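Long-range contacts in multicopper oxidase (PDB 3GDC), which probably couples the one-electron oxidation of phenolic or similar substrates to the reduction of dioxygen to water at its copper centres, as in laccases: residues W37-V42 against S58-I63; R18-G23 against T67-E72. All blocks are in the same frame, centred on the assembly; numbering follows the deposited sequence.

Interaction 1. Residues W37-V42 against S58-I63; sequences WDIVAV and SYNGRI
Val42 and Ser58 face each other as a hydrogen-bonded pair near the end of an antiparallel beta hairpin, strands 33-49 and 52-59, in the N-terminal cupredoxin-like domain. Four bonds carry the backbone and hydroxyl pairing. Val42 N gives its hydrogen to Ser58 O at 2.8 Å, and Asn60 N reaches Val40 O, also at 2.8 Å, in the carbonyl plane and almost straight (175°). Val42 O accepts twice, from Ser58 N and from Ser58 OG, which approach from opposite faces of its plane.

Where regular pairing ends, a type I' turn from Tyr59 to Arg62 leads the chain off, and the amide of Asn60 takes over the edge of strand 33-49. Its OD1 receives Val40 N at 2.9 Å, while ND2 makes a weak bond to Asp38 O. With CG beside its own backbone N (chi1 -74°), the amide lies back along the strand. An alanine here would take away both amide bonds and is likely to leave Val40 N and Asp38 O without these partners, the turn held to the strand there by its backbone bond.

Apolar contact lies on the face bearing Ala41 and Tyr59: CG2 of Ile39 meets Tyr59 CD1 at 3.6 Å, crossing the phenol obliquely. The Tyr59 hydroxyl bonds to Thr89 O. The side chain also touches Cys133, a copper ligand, and lies about 6 Å from a bound copper ion, which sets this end of the hairpin beside a copper site. On the other face, Val42 CG2 tucks between Ser58 OG and the turn, 3.4 Å from Gly61 N.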
loop_
_atom_site.group_PDB
_atom_site.type_symbol
_atom_site.label_atom_id
_atom_site.label_comp_id
_atom_site.label_asym_id
_atom_site.label_seq_id
_atom_site.Cartn_x
_atom_site.Cartn_y
_atom_site.Cartn_z
ATOM N N TRP A 37 -21.518 -10.974 -24.336
ATOM C CA TRP A 37 -20.406 -11.899 -24.483
ATOM C C TRP A 37 -20.828 -13.281 -24.044
ATOM O O TRP A 37 -21.679 -13.424 -23.164
ATOM C CB TRP A 37 -19.235 -11.487 -23.592
ATOM C CG TRP A 37 -18.611 -10.161 -23.857
ATOM C CD1 TRP A 37 -17.530 -9.914 -24.642
ATOM C CD2 TRP A 37 -18.989 -8.900 -23.282
ATOM N NE1 TRP A 37 -17.217 -8.579 -24.609
ATOM C CE2 TRP A 37 -18.093 -7.932 -23.780
ATOM C CE3 TRP A 37 -20.003 -8.495 -22.403
ATOM C CZ2 TRP A 37 -18.173 -6.582 -23.427
ATOM C CZ3 TRP A 37 -20.086 -7.151 -22.047
ATOM C CH2 TRP A 37 -19.168 -6.211 -22.556
ATOM N N ASP A 38 -20.207 -14.296 -24.633
ATOM C CA ASP A 38 -20.319 -15.661 -24.127
ATOM C C ASP A 38 -19.022 -16.023 -23.424
ATOM O O ASP A 38 -17.942 -15.933 -24.021
ATOM C CB ASP A 38 -20.545 -16.660 -25.264
ATOM C CG ASP A 38 -21.740 -16.315 -26.110
ATOM O OD1 ASP A 38 -22.773 -15.930 -25.537
ATOM O OD2 ASP A 38 -21.636 -16.424 -27.350
ATOM N N ILE A 39 -19.132 -16.433 -22.166
ATOM C CA ILE A 39 -17.967 -16.794 -21.362
ATOM C C ILE A 39 -18.210 -18.197 -20.822
ATOM O O ILE A 39 -19.278 -18.483 -20.257
ATOM C CB ILE A 39 -17.735 -15.768 -20.208
ATOM C CG1 ILE A 39 -17.392 -14.376 -20.781
ATOM C CG2 ILE A 39 -16.647 -16.257 -19.243
ATOM C CD1 ILE A 39 -16.985 -13.306 -19.744
ATOM N N VAL A 40 -17.222 -19.070 -20.991
ATOM C CA VAL A 40 -17.327 -20.456 -20.537
ATOM C C VAL A 40 -16.187 -20.777 -19.574
ATOM O O VAL A 40 -15.023 -20.512 -19.892
ATOM C CB VAL A 40 -17.275 -21.450 -21.729
ATOM C CG1 VAL A 40 -17.419 -22.892 -21.237
ATOM C CG2 VAL A 40 -18.363 -21.137 -22.775
ATOM N N ALA A 41 -16.507 -21.331 -18.400
ATOM C CA ALA A 41 -15.460 -21.819 -17.496
ATOM C C ALA A 41 -15.014 -23.208 -17.950
ATOM O O ALA A 41 -15.832 -24.112 -18.138
ATOM C CB ALA A 41 -15.923 -21.821 -16.030
ATOM N N VAL A 42 -13.718 -23.357 -18.195
ATOM C CA VAL A 42 -13.188 -24.610 -18.731
ATOM C C VAL A 42 -11.912 -24.994 -17.994
ATOM O O VAL A 42 -11.055 -24.144 -17.742
ATOM C CB VAL A 42 -12.890 -24.542 -20.267
ATOM C CG1 VAL A 42 -14.134 -24.244 -21.063
ATOM C CG2 VAL A 42 -11.825 -23.512 -20.584
ATOM N N SER A 58 -10.155 -21.801 -16.192
ATOM C CA SER A 58 -10.048 -20.605 -17.016
ATOM C C SER A 58 -11.365 -20.227 -17.666
ATOM O O SER A 58 -12.169 -21.090 -18.010
ATOM C CB SER A 58 -8.998 -20.805 -18.111
ATOM O OG SER A 58 -9.403 -21.808 -19.019
ATOM N N TYR A 59 -11.560 -18.929 -17.849
ATOM C CA TYR A 59 -12.648 -18.427 -18.671
ATOM C C TYR A 59 -12.193 -18.395 -20.130
ATOM O O TYR A 59 -11.218 -17.702 -20.464
ATOM C CB TYR A 59 -13.031 -17.017 -18.234
ATOM C CG TYR A 59 -13.591 -16.873 -16.840
ATOM C CD1 TYR A 59 -14.795 -17.494 -16.469
ATOM C CD2 TYR A 59 -12.955 -16.054 -15.903
ATOM C CE1 TYR A 59 -15.318 -17.337 -15.190
ATOM C CE2 TYR A 59 -13.491 -15.875 -14.615
ATOM C CZ TYR A 59 -14.671 -16.527 -14.269
ATOM O OH TYR A 59 -15.202 -16.348 -13.006
ATOM N N ASN A 60 -12.898 -19.139 -20.988
ATOM C CA ASN A 60 -12.606 -19.211 -22.430
ATOM C C ASN A 60 -11.195 -19.716 -22.755
ATOM O O ASN A 60 -10.610 -19.343 -23.785
ATOM C CB ASN A 60 -12.867 -17.857 -23.120
ATOM C CG ASN A 60 -14.351 -17.550 -23.276
ATOM O OD1 ASN A 60 -15.210 -18.341 -22.882
ATOM N ND2 ASN A 60 -14.655 -16.391 -23.846
ATOM N N GLY A 61 -10.660 -20.561 -21.876
ATOM C CA GLY A 61 -9.399 -21.269 -22.139
ATOM C C GLY A 61 -8.158 -20.401 -22.160
ATOM O O GLY A 61 -7.158 -20.757 -22.792
ATOM N N ARG A 62 -8.219 -19.258 -21.483
ATOM C CA ARG A 62 -7.058 -18.374 -21.356
ATOM C C ARG A 62 -6.988 -17.809 -19.943
ATOM O O ARG A 62 -8.023 -17.608 -19.286
ATOM C CB ARG A 62 -7.131 -17.225 -22.373
ATOM C CG ARG A 62 -8.429 -16.432 -22.309
ATOM C CD ARG A 62 -8.123 -14.942 -22.117
ATOM N NE ARG A 62 -8.077 -14.268 -23.374
ATOM C CZ ARG A 62 -7.887 -12.969 -23.567
ATOM N NH1 ARG A 62 -7.684 -12.106 -22.565
ATOM N NH2 ARG A 62 -7.880 -12.549 -24.808
ATOM N N ILE A 63 -5.759 -17.573 -19.482
ATOM C CA ILE A 63 -5.490 -16.913 -18.212
ATOM C C ILE A 63 -4.532 -15.760 -18.498
ATOM O O ILE A 63 -3.445 -16.007 -19.011
ATOM C CB ILE A 63 -4.803 -17.881 -17.196
ATOM C CG1 ILE A 63 -5.681 -19.100 -16.912
ATOM C CG2 ILE A 63 -4.506 -17.142 -15.912
ATOM C CD1 ILE A 63 -5.005 -20.153 -16.039
#

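Interaction 2. Residues R18-G23 against T67-E72; sequences RDFDRG and TLWARE
Asp21 O is gripped by two donors: Trp69 N within this contact, at 3.0 Å, and the indole NE1 of Trp37 on strand 33-49. Trp69 N stands well above the carbonyl plane. The contact is a short parallel pairing that adds the N-terminal strand 20-27 to strand 67-71 in the sheet of the N-terminal cupredoxin-like domain. Its other direct backbone bond runs from Asp21 N to Thr67 O at 2.8 Å, with donor and carbonyl nearly in line (177°). Two residues earlier, at Asp19, waters bridge the strands: Asp19 O accepts from two waters, one of which accepts from Thr67 OG1 and the other from Thr67 N. The Asp19 carboxylate turns instead to Arg62 in a salt bridge.

Trp69 carries most of the side-chain packing. Its CG is anti to the backbone N (chi1 -175°), which swings the indole out to meet Arg22 over one face and Phe20 obliquely at CD1. Arg22, extended from CG to NE, crosses the indole and carries its guanidinium over that face, tilted against the ring, a cation-pi contact with CZ 4.8 Å from the centroid of the five-membered ring; CG of the same chain presses on Trp69 CE3 at 3.5 Å. Phe20 CD1 reaches Trp69 CD1 at 4.0 Å, the two ring planes 81° apart. The phenyl ring also runs alongside Thr67, whose methyl CG2 lies 3.9 Å from Phe20 CD1. Ile151 of strand 147-153 touches Phe20, Thr67 and Trp69, joining this cluster to the next strand.

At the far end of the pairing the chain bends in an Asx turn: Asp21 OD1 accepts Gly23 N at 3.0 Å, nearly along its C-O axis.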
loop_
_atom_site.group_PDB
_atom_site.type_symbol
_atom_site.label_atom_id
_atom_site.label_comp_id
_atom_site.label_asym_id
_atom_site.label_seq_id
_atom_site.Cartn_x
_atom_site.Cartn_y
_atom_site.Cartn_z
ATOM N N ARG A 18 -3.271 -6.562 -25.946
ATOM C CA ARG A 18 -4.024 -5.594 -26.738
ATOM C C ARG A 18 -5.403 -6.075 -27.207
ATOM O O ARG A 18 -6.059 -5.406 -28.007
ATOM C CB ARG A 18 -3.181 -5.123 -27.921
ATOM C CG ARG A 18 -1.957 -4.315 -27.514
ATOM C CD ARG A 18 -1.213 -3.832 -28.747
ATOM N NE ARG A 18 -0.046 -3.014 -28.411
ATOM C CZ ARG A 18 1.193 -3.474 -28.284
ATOM N NH1 ARG A 18 1.456 -4.761 -28.462
ATOM N NH2 ARG A 18 2.176 -2.632 -27.982
ATOM N N ASP A 19 -5.855 -7.205 -26.667
ATOM C CA ASP A 19 -7.146 -7.790 -27.050
ATOM C C ASP A 19 -8.284 -7.277 -26.145
ATOM O O ASP A 19 -8.581 -7.869 -25.113
ATOM C CB ASP A 19 -7.047 -9.325 -27.008
ATOM C CG ASP A 19 -8.311 -10.027 -27.505
ATOM O OD1 ASP A 19 -9.289 -9.347 -27.882
ATOM O OD2 ASP A 19 -8.311 -11.278 -27.524
ATOM N N PHE A 20 -8.921 -6.185 -26.555
ATOM C CA PHE A 20 -10.098 -5.664 -25.867
ATOM C C PHE A 20 -11.346 -6.229 -26.543
ATOM O O PHE A 20 -11.628 -5.940 -27.716
ATOM C CB PHE A 20 -10.091 -4.133 -25.861
ATOM C CG PHE A 20 -8.951 -3.551 -25.067
ATOM C CD1 PHE A 20 -9.092 -3.313 -23.706
ATOM C CD2 PHE A 20 -7.726 -3.292 -25.677
ATOM C CE1 PHE A 20 -8.033 -2.792 -22.961
ATOM C CE2 PHE A 20 -6.656 -2.782 -24.943
ATOM C CZ PHE A 20 -6.811 -2.530 -23.584
ATOM N N ASP A 21 -12.046 -7.081 -25.809
ATOM C CA ASP A 21 -13.202 -7.777 -26.338
ATOM C C ASP A 21 -14.448 -6.892 -26.214
ATOM O O ASP A 21 -15.021 -6.719 -25.133
ATOM C CB ASP A 21 -13.381 -9.134 -25.644
ATOM C CG ASP A 21 -14.363 -10.049 -26.381
ATOM O OD1 ASP A 21 -15.292 -9.538 -27.043
ATOM O OD2 ASP A 21 -14.198 -11.286 -26.297
ATOM N N ARG A 22 -14.847 -6.319 -27.344
ATOM C CA ARG A 22 -15.982 -5.395 -27.386
ATOM C C ARG A 22 -17.337 -6.104 -27.495
ATOM O O ARG A 22 -18.384 -5.456 -27.482
ATOM C CB ARG A 22 -15.780 -4.369 -28.499
ATOM C CG ARG A 22 -14.599 -3.435 -28.211
ATOM C CD ARG A 22 -14.254 -2.533 -29.378
ATOM N NE ARG A 22 -13.133 -1.652 -29.036
ATOM C CZ ARG A 22 -11.856 -2.032 -28.939
ATOM N NH1 ARG A 22 -11.489 -3.298 -29.164
ATOM N NH2 ARG A 22 -10.935 -1.131 -28.613
ATOM N N GLY A 23 -17.310 -7.430 -27.572
ATOM C CA GLY A 23 -18.532 -8.234 -27.566
ATOM C C GLY A 23 -19.313 -8.123 -28.861
ATOM O O GLY A 23 -18.786 -7.678 -29.887
ATOM N N THR A 67 -10.579 -9.811 -21.749
ATOM C CA THR A 67 -10.660 -8.447 -21.266
ATOM C C THR A 67 -11.919 -7.833 -21.875
ATOM O O THR A 67 -11.959 -7.555 -23.074
ATOM C CB THR A 67 -9.418 -7.632 -21.654
ATOM O OG1 THR A 67 -8.251 -8.291 -21.125
ATOM C CG2 THR A 67 -9.513 -6.230 -21.078
ATOM N N LEU A 68 -12.951 -7.665 -21.055
ATOM C CA LEU A 68 -14.219 -7.116 -21.542
ATOM C C LEU A 68 -14.127 -5.601 -21.625
ATOM O O LEU A 68 -13.605 -4.949 -20.711
ATOM C CB LEU A 68 -15.387 -7.556 -20.640
ATOM C CG LEU A 68 -15.492 -9.047 -20.291
ATOM C CD1 LEU A 68 -16.707 -9.266 -19.410
ATOM C CD2 LEU A 68 -15.545 -9.977 -21.506
ATOM N N TRP A 69 -14.613 -5.037 -22.730
ATOM C CA TRP A 69 -14.573 -3.593 -22.949
ATOM C C TRP A 69 -15.989 -3.085 -23.230
ATOM O O TRP A 69 -16.702 -3.657 -24.047
ATOM C CB TRP A 69 -13.655 -3.269 -24.135
ATOM C CG TRP A 69 -13.451 -1.796 -24.366
ATOM C CD1 TRP A 69 -12.407 -1.032 -23.916
ATOM C CD2 TRP A 69 -14.325 -0.903 -25.071
ATOM N NE1 TRP A 69 -12.568 0.279 -24.316
ATOM C CE2 TRP A 69 -13.742 0.384 -25.021
ATOM C CE3 TRP A 69 -15.541 -1.070 -25.755
ATOM C CZ2 TRP A 69 -14.335 1.504 -25.624
ATOM C CZ3 TRP A 69 -16.133 0.044 -26.350
ATOM C CH2 TRP A 69 -15.528 1.312 -26.279
ATOM N N ALA A 70 -16.389 -2.030 -22.536
ATOM C CA ALA A 70 -17.691 -1.400 -22.783
ATOM C C ALA A 70 -17.576 0.108 -22.675
ATOM O O ALA A 70 -16.579 0.629 -22.175
ATOM C CB ALA A 70 -18.717 -1.927 -21.810
ATOM N N ARG A 71 -18.592 0.819 -23.164
ATOM C CA ARG A 71 -18.678 2.247 -22.940
ATOM C C ARG A 71 -19.666 2.545 -21.813
ATOM O O ARG A 71 -20.702 1.888 -21.694
ATOM C CB ARG A 71 -19.105 2.942 -24.224
ATOM C CG ARG A 71 -18.826 4.418 -24.254
ATOM C CD ARG A 71 -19.984 5.085 -24.939
ATOM N NE ARG A 71 -19.576 6.165 -25.826
ATOM C CZ ARG A 71 -20.400 6.762 -26.682
ATOM N NH1 ARG A 71 -21.669 6.379 -26.756
ATOM N NH2 ARG A 71 -19.954 7.735 -27.465
ATOM N N GLU A 72 -19.333 3.543 -20.999
ATOM C CA GLU A 72 -20.145 3.952 -19.861
ATOM C C GLU A 72 -21.623 4.031 -20.252
ATOM O O GLU A 72 -21.979 4.672 -21.237
ATOM C CB GLU A 72 -19.667 5.305 -19.337
ATOM C CG GLU A 72 -20.371 5.778 -18.085
ATOM C CD GLU A 72 -19.978 7.195 -17.675
ATOM O OE1 GLU A 72 -19.211 7.879 -18.399
ATOM O OE2 GLU A 72 -20.456 7.632 -16.613
HETATM O O HOH W 1 -7.065 -9.131 -23.326
HETATM O O HOH W 2 -9.851 -10.273 -24.467
#

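From the N terminus, residues 18-23 open the larger loop, which closes when residues 67-72 pair with them in interaction 2. Within that loop the chain runs along strand 33-49 and turns back through strand 52-59, so interaction 1 closes a smaller loop wholly enclosed by the larger one. Strand 33-49 neighbours strand 20-27, and both contacts therefore belong to one sheet, with their centres about 15 Å apart. Side chains from both segments of interaction 1 bond to residues 18-23, and Trp37 CZ2 packs 3.3 Å from Trp69 O. Together they tie the N-terminal strand, the hairpin near a copper site and strand 67-71 into one domain.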